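Local atomic coordinates of Orf11 (PDB entry 6O43), a protein that is a potential lysin of a staphylococcal bacteriophage and probably helps to break down the cell wall of the host. Residues N81-R86 / A93-R98; G34-W39 / Q49-V54; Y67-G72 / A182-A187; V101-Q106 / I148-A153. One frame throughout, in Å; residues are numbered along the deposited sequence. Where two conformers were deposited one is given.

Contact 1. Residues N81-R86 / A93-R98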
loop_
_atom_site.group_PDB
_atom_site.type_symbol
_atom_site.label_atom_id
_atom_site.label_comp_id
_atom_site.label_asym_id
_atom_site.label_seq_id
_atom_site.Cartn_x
_atom_site.Cartn_y
_atom_site.Cartn_z
ATOM N N ASN A 81 2.302 8.289 4.752
ATOM C CA ASN A 81 2.072 8.194 6.192
ATOM C C ASN A 81 2.848 7.032 6.804
ATOM O O ASN A 81 2.405 6.409 7.773
ATOM C CB ASN A 81 0.578 8.074 6.515
ATOM C CG ASN A 81 -0.161 9.387 6.337
ATOM O OD1 ASN A 81 0.434 10.458 6.419
ATOM N ND2 ASN A 81 -1.465 9.307 6.098
ATOM N N HIS A 82 4.025 6.751 6.246
ATOM C CA HIS A 82 4.780 5.564 6.634
ATOM C C HIS A 82 5.427 5.724 8.006
ATOM O O HIS A 82 5.315 4.836 8.859
ATOM C CB HIS A 82 5.840 5.258 5.575
ATOM C CG HIS A 82 6.310 3.839 5.590
ATOM N ND1 HIS A 82 5.787 2.875 4.755
ATOM C CD2 HIS A 82 7.247 3.217 6.344
ATOM C CE1 HIS A 82 6.386 1.721 4.990
ATOM N NE2 HIS A 82 7.276 1.901 5.950
ATOM N N THR A 83 6.111 6.840 8.236
ATOM C CA THR A 83 6.795 7.070 9.505
ATOM C C THR A 83 7.087 8.561 9.623
ATOM O O THR A 83 6.533 9.377 8.878
ATOM C CB THR A 83 8.076 6.231 9.601
ATOM O OG1 THR A 83 8.607 6.321 10.928
ATOM C CG2 THR A 83 9.119 6.741 8.614
ATOM N N SER A 84 7.958 8.917 10.566
ATOM C CA SER A 84 8.355 10.309 10.735
ATOM C C SER A 84 8.958 10.842 9.442
ATOM O O SER A 84 9.666 10.126 8.728
ATOM C CB SER A 84 9.362 10.436 11.880
ATOM O OG SER A 84 9.090 9.490 12.902
ATOM N N ALA A 85 8.677 12.105 9.140
ATOM C CA ALA A 85 9.148 12.712 7.904
ATOM C C ALA A 85 10.637 13.024 7.982
ATOM O O ALA A 85 11.120 13.550 8.990
ATOM C CB ALA A 85 8.355 13.985 7.609
ATOM N N ARG A 86 11.362 12.702 6.917
ATOM C CA ARG A 86 12.745 13.137 6.783
ATOM C C ARG A 86 12.765 14.656 6.582
ATOM O O ARG A 86 11.744 15.342 6.690
ATOM C CB ARG A 86 13.429 12.384 5.647
ATOM C CG ARG A 86 13.443 10.871 5.821
ATOM C CD ARG A 86 14.236 10.452 7.052
ATOM N NE ARG A 86 13.510 9.471 7.855
ATOM C CZ ARG A 86 13.085 9.685 9.098
ATOM N NH1 ARG A 86 13.326 10.846 9.693
ATOM N NH2 ARG A 86 12.428 8.735 9.749
ATOM N N ALA A 93 11.013 10.871 0.009
ATOM C CA ALA A 93 10.507 9.923 -0.978
ATOM C C ALA A 93 11.477 8.768 -1.179
ATOM O O ALA A 93 11.065 7.603 -1.228
ATOM C CB ALA A 93 10.228 10.627 -2.306
ATOM N N LYS A 94 12.775 9.069 -1.292
ATOM C CA LYS A 94 13.766 8.013 -1.479
ATOM C C LYS A 94 13.903 7.150 -0.228
ATOM O O LYS A 94 14.082 5.928 -0.323
ATOM C CB LYS A 94 15.118 8.620 -1.856
ATOM C CG LYS A 94 15.133 9.400 -3.165
ATOM C CD LYS A 94 16.543 9.890 -3.466
ATOM C CE LYS A 94 16.597 10.731 -4.730
ATOM N NZ LYS A 94 17.962 11.279 -4.954
ATOM N N PHE A 95 13.844 7.767 0.952
ATOM C CA PHE A 95 13.868 6.997 2.193
ATOM C C PHE A 95 12.718 5.995 2.234
ATOM O O PHE A 95 12.916 4.812 2.533
ATOM C CB PHE A 95 13.810 7.952 3.389
ATOM C CG PHE A 95 13.660 7.267 4.721
ATOM C CD1 PHE A 95 14.710 6.550 5.274
ATOM C CD2 PHE A 95 12.473 7.359 5.433
ATOM C CE1 PHE A 95 14.575 5.921 6.508
ATOM C CE2 PHE A 95 12.333 6.736 6.668
ATOM C CZ PHE A 95 13.386 6.016 7.205
ATOM N N ILE A 96 11.506 6.451 1.911
ATOM C CA ILE A 96 10.345 5.570 1.980
ATOM C C ILE A 96 10.368 4.547 0.855
ATOM O O ILE A 96 9.885 3.418 1.021
ATOM C CB ILE A 96 9.047 6.394 1.963
ATOM C CG1 ILE A 96 8.901 7.169 3.274
ATOM C CG2 ILE A 96 7.850 5.486 1.733
ATOM C CD1 ILE A 96 9.077 6.295 4.520
ATOM N N ALA A 97 10.914 4.912 -0.307
ATOM C CA ALA A 97 11.019 3.953 -1.399
ATOM C C ALA A 97 11.934 2.798 -1.020
ATOM O O ALA A 97 11.590 1.628 -1.222
ATOM C CB ALA A 97 11.517 4.644 -2.670
ATOM N N ARG A 98 13.112 3.107 -0.471
ATOM C CA ARG A 98 14.020 2.046 -0.048
ATOM C C ARG A 98 13.439 1.248 1.113
ATOM O O ARG A 98 13.642 0.032 1.190
ATOM C CB ARG A 98 15.384 2.631 0.323
ATOM C CG ARG A 98 16.193 3.108 -0.880
ATOM C CD ARG A 98 17.585 3.559 -0.470
ATOM N NE ARG A 98 17.554 4.731 0.398
ATOM C CZ ARG A 98 17.881 5.961 0.010
ATOM N NH1 ARG A 98 18.273 6.185 -1.240
ATOM N NH2 ARG A 98 17.821 6.965 0.873
#

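Contact 2. Residues G34-W39 / Q49-V54. With I3C (5-amino-2,4,6-triiodobenzene-1,3-dicarboxylic acid), chain B.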
loop_
_atom_site.group_PDB
_atom_site.type_symbol
_atom_site.label_atom_id
_atom_site.label_comp_id
_atom_site.label_asym_id
_atom_site.label_seq_id
_atom_site.Cartn_x
_atom_site.Cartn_y
_atom_site.Cartn_z
ATOM N N GLY A 34 -2.636 14.686 -1.051
ATOM C CA GLY A 34 -1.546 14.368 -0.144
ATOM C C GLY A 34 -0.420 15.380 -0.203
ATOM O O GLY A 34 -0.639 16.594 -0.288
ATOM N N ARG A 35 0.811 14.871 -0.158
ATOM C CA ARG A 35 1.984 15.730 -0.144
ATOM C C ARG A 35 2.356 16.258 -1.522
ATOM O O ARG A 35 3.161 17.192 -1.610
ATOM C CB ARG A 35 3.158 14.982 0.485
ATOM C CG ARG A 35 2.950 14.802 1.978
ATOM C CD ARG A 35 3.800 13.707 2.588
ATOM N NE ARG A 35 3.419 13.527 3.986
ATOM C CZ ARG A 35 2.368 12.820 4.384
ATOM N NH1 ARG A 35 1.600 12.209 3.494
ATOM N NH2 ARG A 35 2.083 12.721 5.676
ATOM N N PHE A 36 1.794 15.700 -2.595
ATOM C CA PHE A 36 1.903 16.378 -3.881
ATOM C C PHE A 36 1.291 17.768 -3.796
ATOM O O PHE A 36 1.736 18.687 -4.492
ATOM C CB PHE A 36 1.236 15.555 -4.989
ATOM C CG PHE A 36 1.742 14.138 -5.091
ATOM C CD1 PHE A 36 3.045 13.880 -5.480
ATOM C CD2 PHE A 36 0.906 13.068 -4.820
ATOM C CE1 PHE A 36 3.512 12.581 -5.587
ATOM C CE2 PHE A 36 1.367 11.763 -4.926
ATOM C CZ PHE A 36 2.676 11.522 -5.313
ATOM N N ASN A 37 0.302 17.945 -2.917
ATOM C CA ASN A 37 -0.326 19.243 -2.686
ATOM C C ASN A 37 0.351 20.008 -1.548
ATOM O O ASN A 37 0.811 21.138 -1.741
ATOM C CB ASN A 37 -1.820 19.059 -2.384
ATOM C CG ASN A 37 -2.520 20.375 -2.079
ATOM O OD1 ASN A 37 -2.260 21.395 -2.721
ATOM N ND2 ASN A 37 -3.411 20.359 -1.092
ATOM N N VAL A 38 0.424 19.401 -0.359
ATOM C CA VAL A 38 0.887 20.139 0.814
ATOM C C VAL A 38 2.373 20.464 0.704
ATOM O O VAL A 38 2.805 21.570 1.051
ATOM C CB VAL A 38 0.575 19.358 2.103
ATOM C CG1 VAL A 38 1.234 20.033 3.293
ATOM C CG2 VAL A 38 -0.928 19.257 2.315
ATOM N N TRP A 39 3.178 19.515 0.223
ATOM C CA TRP A 39 4.623 19.721 0.164
ATOM C C TRP A 39 5.082 20.369 -1.139
ATOM O O TRP A 39 5.956 21.241 -1.117
ATOM C CB TRP A 39 5.358 18.392 0.350
ATOM C CG TRP A 39 5.449 17.921 1.772
ATOM C CD1 TRP A 39 4.906 18.512 2.876
ATOM C CD2 TRP A 39 6.136 16.750 2.237
ATOM N NE1 TRP A 39 5.207 17.775 4.003
ATOM C CE2 TRP A 39 5.963 16.692 3.637
ATOM C CE3 TRP A 39 6.880 15.746 1.606
ATOM C CZ2 TRP A 39 6.508 15.664 4.416
ATOM C CZ3 TRP A 39 7.420 14.726 2.382
ATOM C CH2 TRP A 39 7.231 14.696 3.769
ATOM N N GLN A 49 9.753 14.610 -10.501
ATOM C CA GLN A 49 10.997 14.317 -9.804
ATOM C C GLN A 49 10.791 13.225 -8.760
ATOM O O GLN A 49 11.582 12.281 -8.660
ATOM C CB GLN A 49 11.529 15.597 -9.162
ATOM C CG GLN A 49 12.915 15.484 -8.571
ATOM C CD GLN A 49 13.254 16.664 -7.685
ATOM O OE1 GLN A 49 12.363 17.328 -7.151
ATOM N NE2 GLN A 49 14.543 16.937 -7.526
ATOM N N VAL A 50 9.709 13.330 -7.986
ATOM C CA VAL A 50 9.430 12.350 -6.941
ATOM C C VAL A 50 9.122 10.988 -7.550
ATOM O O VAL A 50 9.714 9.972 -7.170
ATOM C CB VAL A 50 8.277 12.842 -6.049
ATOM C CG1 VAL A 50 7.756 11.706 -5.186
ATOM C CG2 VAL A 50 8.738 14.014 -5.195
ATOM N N LEU A 51 8.196 10.947 -8.508
ATOM C CA LEU A 51 7.797 9.672 -9.095
ATOM C C LEU A 51 8.970 8.986 -9.786
ATOM O O LEU A 51 9.169 7.777 -9.635
ATOM C CB LEU A 51 6.639 9.889 -10.068
ATOM C CG LEU A 51 5.377 10.416 -9.384
ATOM C CD1 LEU A 51 4.242 10.592 -10.383
ATOM C CD2 LEU A 51 4.973 9.480 -8.249
ATOM N N LYS A 52 9.752 9.740 -10.562
ATOM C CA LYS A 52 10.943 9.164 -11.180
ATOM C C LYS A 52 11.888 8.589 -10.128
ATOM O O LYS A 52 12.486 7.527 -10.333
ATOM C CB LYS A 52 11.663 10.220 -12.020
ATOM C CG LYS A 52 10.941 10.632 -13.292
ATOM C CD LYS A 52 11.784 11.623 -14.085
ATOM C CE LYS A 52 13.216 11.124 -14.226
ATOM N NZ LYS A 52 14.037 11.996 -15.120
ATOM N N ALA A 53 12.038 9.280 -8.998
ATOM C CA ALA A 53 12.999 8.852 -7.989
ATOM C C ALA A 53 12.577 7.538 -7.336
ATOM O O ALA A 53 13.396 6.625 -7.181
ATOM C CB ALA A 53 13.180 9.948 -6.939
ATOM N N VAL A 54 11.306 7.413 -6.954
ATOM C CA VAL A 54 10.867 6.162 -6.341
ATOM C C VAL A 54 10.920 5.031 -7.361
ATOM O O VAL A 54 11.252 3.887 -7.028
ATOM C CB VAL A 54 9.465 6.311 -5.717
ATOM C CG1 VAL A 54 9.425 7.482 -4.743
ATOM C CG2 VAL A 54 8.399 6.462 -6.789
HETATM I I3 I3C B . 9.983 17.488 5.043
HETATM I I2 I3C B . 7.635 21.660 1.390
HETATM I I1 I3C B . 8.766 23.029 7.193
HETATM O O8 I3C B . 10.928 20.287 7.547
HETATM O O9 I3C B . 9.014 19.336 7.979
HETATM C C10 I3C B . 7.786 23.427 4.070
HETATM N N13 I3C B . 8.828 18.856 2.434
HETATM C C1 I3C B . 9.253 20.371 5.807
HETATM C C6 I3C B . 9.268 19.455 4.765
HETATM C C5 I3C B . 8.809 19.821 3.515
HETATM C C4 I3C B . 8.334 21.101 3.299
HETATM C C3 I3C B . 8.316 22.019 4.333
HETATM C C2 I3C B . 8.776 21.655 5.590
HETATM C C7 I3C B . 9.760 19.973 7.192
HETATM O O11 I3C B . 6.567 23.685 4.261
HETATM O O12 I3C B . 8.564 24.327 3.657
#

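Contact 3. Residues Y67-G72 / A182-A187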
loop_
_atom_site.group_PDB
_atom_site.type_symbol
_atom_site.label_atom_id
_atom_site.label_comp_id
_atom_site.label_asym_id
_atom_site.label_seq_id
_atom_site.Cartn_x
_atom_site.Cartn_y
_atom_site.Cartn_z
ATOM N N TYR A 67 -1.251 5.263 -3.126
ATOM C CA TYR A 67 -1.235 5.227 -1.665
ATOM C C TYR A 67 -1.184 6.630 -1.074
ATOM O O TYR A 67 -1.845 6.908 -0.066
ATOM C CB TYR A 67 -0.064 4.383 -1.165
ATOM C CG TYR A 67 -0.457 2.963 -0.839
ATOM C CD1 TYR A 67 -1.579 2.386 -1.419
ATOM C CD2 TYR A 67 0.273 2.208 0.071
ATOM C CE1 TYR A 67 -1.952 1.090 -1.119
ATOM C CE2 TYR A 67 -0.095 0.910 0.381
ATOM C CZ TYR A 67 -1.209 0.355 -0.216
ATOM O OH TYR A 67 -1.582 -0.938 0.086
ATOM N N GLU A 68 -0.408 7.530 -1.682
ATOM C CA GLU A 68 -0.375 8.905 -1.198
ATOM C C GLU A 68 -1.749 9.553 -1.314
ATOM O O GLU A 68 -2.184 10.272 -0.407
ATOM C CB GLU A 68 0.673 9.714 -1.965
ATOM C CG GLU A 68 0.804 11.161 -1.505
ATOM C CD GLU A 68 1.249 11.282 -0.055
ATOM O OE1 GLU A 68 1.785 10.298 0.493
ATOM O OE2 GLU A 68 1.054 12.363 0.543
ATOM N N LYS A 69 -2.455 9.298 -2.418
ATOM C CA LYS A 69 -3.791 9.860 -2.579
ATOM C C LYS A 69 -4.744 9.338 -1.510
ATOM O O LYS A 69 -5.527 10.104 -0.937
ATOM C CB LYS A 69 -4.324 9.548 -3.978
ATOM C CG LYS A 69 -5.720 10.083 -4.267
ATOM C CD LYS A 69 -6.798 9.064 -3.942
ATOM C CE LYS A 69 -8.194 9.635 -4.175
ATOM N NZ LYS A 69 -9.266 8.643 -3.853
ATOM N N ASN A 70 -4.688 8.037 -1.223
ATOM C CA ASN A 70 -5.637 7.450 -0.283
ATOM C C ASN A 70 -5.227 7.663 1.169
ATOM O O ASN A 70 -6.089 7.675 2.053
ATOM C CB ASN A 70 -5.807 5.960 -0.583
ATOM C CG ASN A 70 -6.488 5.714 -1.920
ATOM O OD1 ASN A 70 -7.362 6.475 -2.332
ATOM N ND2 ASN A 70 -6.084 4.649 -2.607
ATOM N N GLU A 71 -3.931 7.831 1.439
ATOM C CA GLU A 71 -3.497 8.154 2.794
ATOM C C GLU A 71 -3.719 9.628 3.119
ATOM O O GLU A 71 -4.194 9.962 4.213
ATOM C CB GLU A 71 -2.022 7.790 2.976
ATOM C CG GLU A 71 -1.770 6.302 3.150
ATOM C CD GLU A 71 -2.411 5.746 4.408
ATOM O OE1 GLU A 71 -2.461 6.471 5.426
ATOM O OE2 GLU A 71 -2.872 4.586 4.372
ATOM N N GLY A 72 -3.385 10.516 2.186
ATOM C CA GLY A 72 -3.485 11.940 2.432
ATOM C C GLY A 72 -2.351 12.442 3.309
ATOM O O GLY A 72 -1.469 11.701 3.741
ATOM N N ALA A 182 -6.764 -0.531 -5.237
ATOM C CA ALA A 182 -7.258 -1.166 -6.455
ATOM C C ALA A 182 -8.323 -0.314 -7.134
ATOM O O ALA A 182 -8.304 -0.146 -8.359
ATOM C CB ALA A 182 -7.808 -2.557 -6.140
ATOM N N ASN A 183 -9.259 0.238 -6.354
ATOM C CA ASN A 183 -10.333 1.035 -6.939
ATOM C C ASN A 183 -9.800 2.316 -7.569
ATOM O O ASN A 183 -10.309 2.763 -8.605
ATOM C CB ASN A 183 -11.389 1.355 -5.881
ATOM C CG ASN A 183 -12.262 0.162 -5.553
ATOM O OD1 ASN A 183 -12.390 -0.764 -6.353
ATOM N ND2 ASN A 183 -12.875 0.181 -4.376
ATOM N N THR A 184 -8.786 2.929 -6.956
ATOM C CA THR A 184 -8.203 4.132 -7.540
ATOM C C THR A 184 -7.486 3.812 -8.844
ATOM O O THR A 184 -7.597 4.560 -9.822
ATOM C CB THR A 184 -7.247 4.796 -6.551
ATOM O OG1 THR A 184 -7.974 5.206 -5.385
ATOM C CG2 THR A 184 -6.581 6.012 -7.195
ATOM N N ILE A 185 -6.759 2.695 -8.882
ATOM C CA ILE A 185 -6.068 2.297 -10.105
ATOM C C ILE A 185 -7.069 2.102 -11.237
ATOM O O ILE A 185 -6.905 2.646 -12.335
ATOM C CB ILE A 185 -5.229 1.032 -9.854
ATOM C CG1 ILE A 185 -3.951 1.404 -9.099
ATOM C CG2 ILE A 185 -4.910 0.323 -11.161
ATOM C CD1 ILE A 185 -3.327 0.246 -8.336
ATOM N N LEU A 186 -8.128 1.331 -10.984
ATOM C CA LEU A 186 -9.146 1.112 -12.007
ATOM C C LEU A 186 -9.869 2.409 -12.352
ATOM O O LEU A 186 -10.085 2.719 -13.529
ATOM C CB LEU A 186 -10.137 0.047 -11.537
ATOM C CG LEU A 186 -9.565 -1.348 -11.275
ATOM C CD1 LEU A 186 -10.548 -2.185 -10.475
ATOM C CD2 LEU A 186 -9.216 -2.040 -12.588
ATOM N N ALA A 187 -10.257 3.181 -11.335
ATOM C CA ALA A 187 -10.907 4.462 -11.590
ATOM C C ALA A 187 -10.064 5.336 -12.509
ATOM O O ALA A 187 -10.600 6.100 -13.322
ATOM C CB ALA A 187 -11.182 5.181 -10.270
#

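Contact 4. Residues V101-Q106 / I148-A153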
loop_
_atom_site.group_PDB
_atom_site.type_symbol
_atom_site.label_atom_id
_atom_site.label_comp_id
_atom_site.label_asym_id
_atom_site.label_seq_id
_atom_site.Cartn_x
_atom_site.Cartn_y
_atom_site.Cartn_z
ATOM N N VAL A 101 10.965 -1.216 -0.396
ATOM C CA VAL A 101 11.631 -2.331 -1.059
ATOM C C VAL A 101 12.110 -3.349 -0.030
ATOM O O VAL A 101 11.946 -4.561 -0.212
ATOM C CB VAL A 101 12.785 -1.818 -1.938
ATOM C CG1 VAL A 101 13.620 -2.976 -2.460
ATOM C CG2 VAL A 101 12.246 -0.987 -3.099
ATOM N N SER A 102 12.719 -2.875 1.061
ATOM C CA SER A 102 13.122 -3.779 2.134
ATOM C C SER A 102 11.933 -4.575 2.648
ATOM O O SER A 102 11.966 -5.810 2.680
ATOM C CB SER A 102 13.768 -2.994 3.276
ATOM O OG SER A 102 14.957 -2.357 2.849
ATOM N N GLN A 103 10.861 -3.880 3.036
ATOM C CA GLN A 103 9.728 -4.550 3.665
ATOM C C GLN A 103 9.093 -5.571 2.729
ATOM O O GLN A 103 8.658 -6.640 3.174
ATOM C CB GLN A 103 8.699 -3.515 4.131
ATOM C CG GLN A 103 9.217 -2.630 5.261
ATOM C CD GLN A 103 8.192 -1.627 5.761
ATOM O OE1 GLN A 103 7.019 -1.676 5.386
ATOM N NE2 GLN A 103 8.632 -0.712 6.620
ATOM N N SER A 104 9.050 -5.276 1.427
ATOM C CA SER A 104 8.445 -6.210 0.482
ATOM C C SER A 104 9.195 -7.533 0.411
ATOM O O SER A 104 8.649 -8.507 -0.122
ATOM C CB SER A 104 8.373 -5.592 -0.918
ATOM O OG SER A 104 9.626 -5.669 -1.576
ATOM N N LYS A 105 10.424 -7.597 0.927
ATOM C CA LYS A 105 11.202 -8.833 0.961
ATOM C C LYS A 105 11.341 -9.407 2.368
ATOM O O LYS A 105 12.156 -10.309 2.581
ATOM C CB LYS A 105 12.595 -8.602 0.370
ATOM C CG LYS A 105 12.633 -7.827 -0.937
ATOM C CD LYS A 105 14.075 -7.648 -1.381
ATOM C CE LYS A 105 14.251 -6.433 -2.272
ATOM N NZ LYS A 105 15.692 -6.153 -2.542
ATOM N N GLN A 106 10.585 -8.897 3.335
ATOM C CA GLN A 106 10.770 -9.309 4.721
ATOM C C GLN A 106 10.153 -10.681 4.974
ATOM O O GLN A 106 9.165 -11.074 4.346
ATOM C CB GLN A 106 10.152 -8.283 5.674
ATOM C CG GLN A 106 8.635 -8.240 5.626
ATOM C CD GLN A 106 8.058 -7.039 6.349
ATOM O OE1 GLN A 106 8.671 -6.501 7.270
ATOM N NE2 GLN A 106 6.872 -6.607 5.925
ATOM N N ILE A 148 1.450 -6.861 5.274
ATOM C CA ILE A 148 0.631 -7.790 6.064
ATOM C C ILE A 148 1.262 -8.149 7.407
ATOM O O ILE A 148 0.553 -8.110 8.428
ATOM C CB ILE A 148 0.289 -9.034 5.226
ATOM C CG1 ILE A 148 -0.839 -8.714 4.237
ATOM C CG2 ILE A 148 -0.095 -10.203 6.131
ATOM C CD1 ILE A 148 -0.893 -9.635 3.052
ATOM N N PRO A 149 2.546 -8.513 7.490
ATOM C CA PRO A 149 3.085 -8.984 8.780
ATOM C C PRO A 149 3.076 -7.936 9.877
ATOM O O PRO A 149 3.076 -8.304 11.058
ATOM C CB PRO A 149 4.523 -9.399 8.437
ATOM C CG PRO A 149 4.553 -9.538 6.948
ATOM C CD PRO A 149 3.548 -8.571 6.415
ATOM N N LEU A 150 3.047 -6.647 9.532
ATOM C CA LEU A 150 3.439 -5.601 10.468
ATOM C C LEU A 150 2.295 -5.034 11.300
ATOM O O LEU A 150 2.551 -4.509 12.390
ATOM C CB LEU A 150 4.128 -4.466 9.708
ATOM C CG LEU A 150 5.451 -4.900 9.080
ATOM C CD1 LEU A 150 6.055 -3.789 8.241
ATOM C CD2 LEU A 150 6.416 -5.339 10.172
ATOM N N THR A 151 1.054 -5.110 10.829
ATOM C CA THR A 151 -0.080 -4.607 11.589
ATOM C C THR A 151 -1.262 -5.543 11.400
ATOM O O THR A 151 -1.404 -6.187 10.356
ATOM C CB THR A 151 -0.482 -3.186 11.169
ATOM O OG1 THR A 151 -0.964 -3.205 9.820
ATOM C CG2 THR A 151 0.705 -2.235 11.265
ATOM N N ALA A 152 -2.107 -5.618 12.430
ATOM C CA ALA A 152 -3.319 -6.423 12.326
ATOM C C ALA A 152 -4.273 -5.846 11.290
ATOM O O ALA A 152 -4.960 -6.595 10.585
ATOM C CB ALA A 152 -4.002 -6.529 13.693
ATOM N N ALA A 153 -4.318 -4.516 11.172
ATOM C CA ALA A 153 -5.214 -3.885 10.206
ATOM C C ALA A 153 -4.859 -4.280 8.778
ATOM O O ALA A 153 -5.750 -4.484 7.944
ATOM C CB ALA A 153 -5.181 -2.364 10.364
#

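Contact 1. Residues N81-R86 / A93-R98
An off-centre cation-pi contact between R86 and F95, continued by apolar touches of T83 and H82, makes this a surface contact in which the loop 81-86 folds back on the helix it leads into, 89-104. It illustrates how one long arginine can serve a ring with both its aliphatic and its charged part. R86 CD lies over the face of the F95 ring, 4.0 Å from its centroid, a CH-pi contact. The bend at chi2 lays CD over the ring, and the turn at chi3 carries the guanidinium on across the same face: R86 NE comes to 3.2 Å from F95 CE2, and R86 CZ stands 4.4 Å from the ring centroid. The guanidinium is turned almost perpendicular to the ring, the planes 81° apart, and it presents an edge rather than a face. T83 uses its methyl, which meets the rim of the F95 ring near its plane, T83 CG2 to F95 CE2 being 3.8 Å. I96, the residue after F95, extends its CD1 to within 3.6 Å of H82 CB. R86 also belongs to the pocket of the bound triiodo compound, a ligand used for phasing. H82 packs further along helix 89-104 on K99 and L100, I96 rests on L80 of the preceding loop, and the buried A93 leans from the helix onto V50 of helix 44-57.

Contact 2. Residues G34-W39 / Q49-V54
F36 sets the end of its ring against two branched side chains of helix 44-57, V50 and L51, in a small apolar helix-helix contact of this all-alpha fold. The ring reaches both from an oblique direction: F36 CZ lies 4.3 Å from L51 CD2, while the neighbouring F36 CE1 is 4.4 Å from V50 CG1. All three residues are buried, and the spacing is that of loose van der Waals packing, with F64 of helix 61-71 and W79 adding aromatic surface around it. V50 aims at the short helix 34-38, whereas L51 gets there through its CD2 methyl. Three residues after F36, W39 plays another role. One face of its indole is covered by R35 CD, and over the opposite face sits the amino group of the triiodo ligand, with I3C N13 3.4 Å from W39 CD2. The R35 head group is held by a salt bridge to E68 that probably helps to keep the chain against that first face of the indole. The backbone takes part too: W39 O approaches ligand atom I2 at 3.0 Å, and the C4-I2...O angle of about 153° is consistent with a halogen bond.

Contact 3. Residues Y67-G72 / A182-A187
Polar atoms carry the meeting of N70 and K69, on the last turn of helix 61-71, with T184 of helix 177-187. The T184 hydroxyl faces the terminal amide of N70 and is equally far from both its ends, T184 OG1 lying 3.4 Å from N70 OD1 and 3.4 Å from N70 ND2. The two side chains run past each other in opposite directions, so that the hydroxyl meets the amide group and not the stem of the asparagine. The clear partner of T184 OG1 is in its own helix, the carbonyl oxygen of D180 one turn back, and this bond satisfies the hydroxyl within a partly buried interface.

Charge enters through K69. Its chain leaves with CG anti to the backbone N (chi1 180°) and bends at chi2, which brings the ammonium group round to its neighbour: K69 NZ donates to N70 OD1 at 3.3 Å, nearly in line with the C=O bond at 169°. That bond probably helps to hold the amide in front of T184, and K69 NZ itself stays 4.0 Å from T184 OG1.

Apolar packing flanks this polar patch. T184 rests on V66, I185 on V66 and T62, and Y67 on P177 and F178, which widens the union of the two helices beyond the six-residue segments. Helix 3-11 closes in on the same region, with F10 touching both Y67 and I185, while K69 of helix 61-71 also touches Y33, in the loop ahead of helix 34-38.

Contact 4. Residues V101-Q106 / I148-A153
Q103 and Q106, at the C-terminal end of helix 89-104, receive L150 from the turn that precedes helix 152-159, a surface contact in which a helix terminus is packed against the lead-in to another helix. Before them, the carbonyl of V101 is taken by the hydroxyl of S104, with S104 OG to V101 O at 2.9 Å, a bond that ties side chain to backbone in the final turn. Q103 extends toward the turn and crosses the leucine at about a right angle; its CD is 3.9 Å from L150 CD1. Past K105 the chain has left the helix, and Q106 takes over. Its CG sits between the backbone N and the carbonyl carbon (chi1 69°), and from there the extended chain carries the amide to L150 and P149. Q106 NE2 has its polar partner in the carbonyl oxygen of R145, so the leucine and proline groups pack against an amide already held by that bond. Next along the second segment, T151 is the N-cap of helix 152-159, its OG1 bonded to the backbone N of A154. At the amide itself, Q106 NE2 lies 3.7 Å from L150 CD1 and 3.9 Å from P149 CG.

Overall arrangement
The four contacts show chemistry following depth in an all-helical chain. Contact 2 is buried and purely apolar across its segments; contact 3 is partly buried and polar; contacts 1 and 4 lie at the surface, where arginine and glutamine side chains meet a ring or aliphatic groups. Contacts 1 and 4 share helix 89-104, one near its middle and one at its C-terminal end. R35 links contact 2 to contacts 1 and 3: its NH1 is 3.0 Å from E68 OE2 of contact 3, and R35 NH2 reaches N81 OD1 of contact 1. Contacts 3 and 4 lie on opposite sides of the chain's centre, their centres about 19 Å apart.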